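PDB 3OLO: Two-component sensor histidine kinase from Nostoc sp., which probably senses a signal through this PAS domain and autophosphorylates on a histidine, as in other two-component histidine kinases. Local coordinates for residues D60-V63 / D64-L67. Numbering follows the deposited sequence.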
ATOM      1  N   ASP A  60     -14.231 -17.562  -5.180  1.00 35.24           N
ATOM      2  CA  ASP A  60     -13.939 -18.603  -4.181  1.00 33.73           C
ATOM      3  C   ASP A  60     -13.968 -18.058  -2.753  1.00 37.00           C
ATOM      4  O   ASP A  60     -13.949 -18.833  -1.804  1.00 36.58           O
ATOM      5  CB  ASP A  60     -12.557 -19.212  -4.436  1.00 32.88           C
ATOM      6  CG  ASP A  60     -12.438 -19.829  -5.813  1.00 42.34           C
ATOM      7  OD1 ASP A  60     -13.438 -20.404  -6.299  1.00 35.66           O
ATOM      8  OD2 ASP A  60     -11.343 -19.743  -6.408  1.00 44.38           O
ATOM      9  N   ILE A  61     -13.971 -16.727  -2.619  1.00 32.98           N
ATOM     10  CA  ILE A  61     -13.949 -16.024  -1.332  1.00 36.12           C
ATOM     11  C   ILE A  61     -15.243 -15.231  -1.121  1.00 32.86           C
ATOM     12  O   ILE A  61     -15.829 -15.221  -0.050  1.00 32.70           O
ATOM     13  CB  ILE A  61     -12.806 -14.974  -1.306  1.00 42.49           C
ATOM     14  CG1 ILE A  61     -11.469 -15.603  -1.704  1.00 45.61           C
ATOM     15  CG2 ILE A  61     -12.703 -14.300   0.059  1.00 36.75           C
ATOM     16  CD1 ILE A  61     -10.831 -16.404  -0.628  1.00 35.54           C
ATOM     17  N   ASP A  62     -15.654 -14.515  -2.153  1.00 25.95           N
ATOM     18  CA  ASP A  62     -16.826 -13.651  -2.069  1.00 30.49           C
ATOM     19  C   ASP A  62     -18.084 -14.502  -2.153  1.00 30.89           C
ATOM     20  O   ASP A  62     -18.507 -14.907  -3.229  1.00 41.47           O
ATOM     21  CB  ASP A  62     -16.794 -12.614  -3.189  1.00 32.19           C
ATOM     22  CG  ASP A  62     -17.905 -11.591  -3.076  1.00 36.17           C
ATOM     23  OD1 ASP A  62     -18.866 -11.819  -2.311  1.00 37.33           O
ATOM     24  OD2 ASP A  62     -17.818 -10.558  -3.759  1.00 40.38           O
ATOM     25  N   VAL A  63     -18.660 -14.788  -0.996  1.00 32.02           N
ATOM     26  CA  VAL A  63     -19.876 -15.581  -0.908  1.00 32.36           C
ATOM     27  C   VAL A  63     -20.994 -15.030  -1.785  1.00 31.91           C
ATOM     28  O   VAL A  63     -21.798 -15.785  -2.324  1.00 36.88           O
ATOM     29  CB  VAL A  63     -20.383 -15.630   0.543  1.00 35.02           C
ATOM     30  CG1 VAL A  63     -21.671 -16.441   0.630  1.00 33.98           C
ATOM     31  CG2 VAL A  63     -19.322 -16.229   1.441  1.00 33.09           C
ATOM     32  N   ASP A  64     -21.057 -13.710  -1.918  1.00 33.51           N
ATOM     33  CA  ASP A  64     -22.170 -13.093  -2.624  1.00 35.31           C
ATOM     34  C   ASP A  64     -21.786 -12.618  -4.014  1.00 40.00           C
ATOM     35  O   ASP A  64     -22.443 -11.745  -4.586  1.00 36.05           O
ATOM     36  CB  ASP A  64     -22.730 -11.946  -1.788  1.00 36.43           C
ATOM     37  CG  ASP A  64     -23.347 -12.431  -0.490  1.00 40.44           C
ATOM     38  OD1 ASP A  64     -23.953 -13.527  -0.491  1.00 48.81           O
ATOM     39  OD2 ASP A  64     -23.218 -11.728   0.530  1.00 48.21           O
ATOM     40  N   PHE A  65     -20.733 -13.219  -4.561  1.00 35.16           N
ATOM     41  CA  PHE A  65     -20.157 -12.780  -5.829  1.00 41.93           C
ATOM     42  C   PHE A  65     -21.191 -12.688  -6.958  1.00 38.89           C
ATOM     43  O   PHE A  65     -21.205 -11.725  -7.719  1.00 41.49           O
ATOM     44  CB  PHE A  65     -19.026 -13.729  -6.231  1.00 42.25           C
ATOM     45  CG  PHE A  65     -18.418 -13.422  -7.569  1.00 46.42           C
ATOM     46  CD1 PHE A  65     -18.945 -13.975  -8.725  1.00 49.25           C
ATOM     47  CD2 PHE A  65     -17.314 -12.595  -7.670  1.00 39.94           C
ATOM     48  CE1 PHE A  65     -18.386 -13.702  -9.957  1.00 47.82           C
ATOM     49  CE2 PHE A  65     -16.751 -12.320  -8.897  1.00 46.90           C
ATOM     50  CZ  PHE A  65     -17.290 -12.872 -10.043  1.00 50.18           C
ATOM     51  N   ALA A  66     -22.055 -13.689  -7.066  1.00 38.38           N
ATOM     52  CA  ALA A  66     -23.025 -13.727  -8.154  1.00 48.15           C
ATOM     53  C   ALA A  66     -24.155 -12.719  -7.950  1.00 47.30           C
ATOM     54  O   ALA A  66     -24.958 -12.480  -8.848  1.00 45.15           O
ATOM     55  CB  ALA A  66     -23.587 -15.131  -8.314  1.00 49.47           C
ATOM     56  N   LEU A  67     -24.213 -12.120  -6.768  1.00 46.18           N
ATOM     57  CA  LEU A  67     -25.234 -11.117  -6.485  1.00 51.95           C
ATOM     58  C   LEU A  67     -24.893  -9.739  -7.054  1.00 50.21           C
ATOM     59  O   LEU A  67     -25.789  -8.940  -7.304  1.00 49.40           O
ATOM     60  CB  LEU A  67     -25.460 -11.005  -4.978  1.00 56.96           C
ATOM     61  CG  LEU A  67     -26.473 -11.978  -4.376  1.00 62.69           C
ATOM     62  CD1 LEU A  67     -26.385 -13.367  -5.009  1.00 72.48           C
ATOM     63  CD2 LEU A  67     -26.275 -12.048  -2.868  1.00 58.48           C
TER
HETATM   64  O   HOH W   1     -22.803 -15.901  -5.141  1.00 46.17           O
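D62 offers two oxygens to the chain just ahead of it, one from its side chain and one from its backbone. From the side chain, OD1 of D62 accepts the amide N of D64 at 2.9 Å; the donor reaches the carboxylate on its anti side, 34° out of the plane, and the bond is bent. The D62 carboxylate can curl over the turn because its CG lies anti to the backbone N (chi1 -174°). From the backbone, O of D62 takes N of F65 at 3.1 Å. The pair makes an Asx turn overlaid on a type I beta turn, a compact example of the Asx motif, leading into the short 3-10 segment 65-67 in the PAS-domain loop between helices 50-53 and 70-76. Continuing the turn, N of L67 donates to O of D64 at 2.8 Å, while a water bridges O of V63 to N of A66. With an alanine in place of D62, the D64 amide would probably lose its side-chain acceptor, and T83 and H68, which bond OD1 and OD2 of the same buried carboxylate, would probably lose their partner. Nonpolar contact is slight: CB of D62 meets CB of F65 at 3.9 Å, and the F65 ring turns away to meet W33 edge-to-face. CB of D64 points away from the preceding residues, and its carboxylate forms a salt bridge with R84 of strand 78-86.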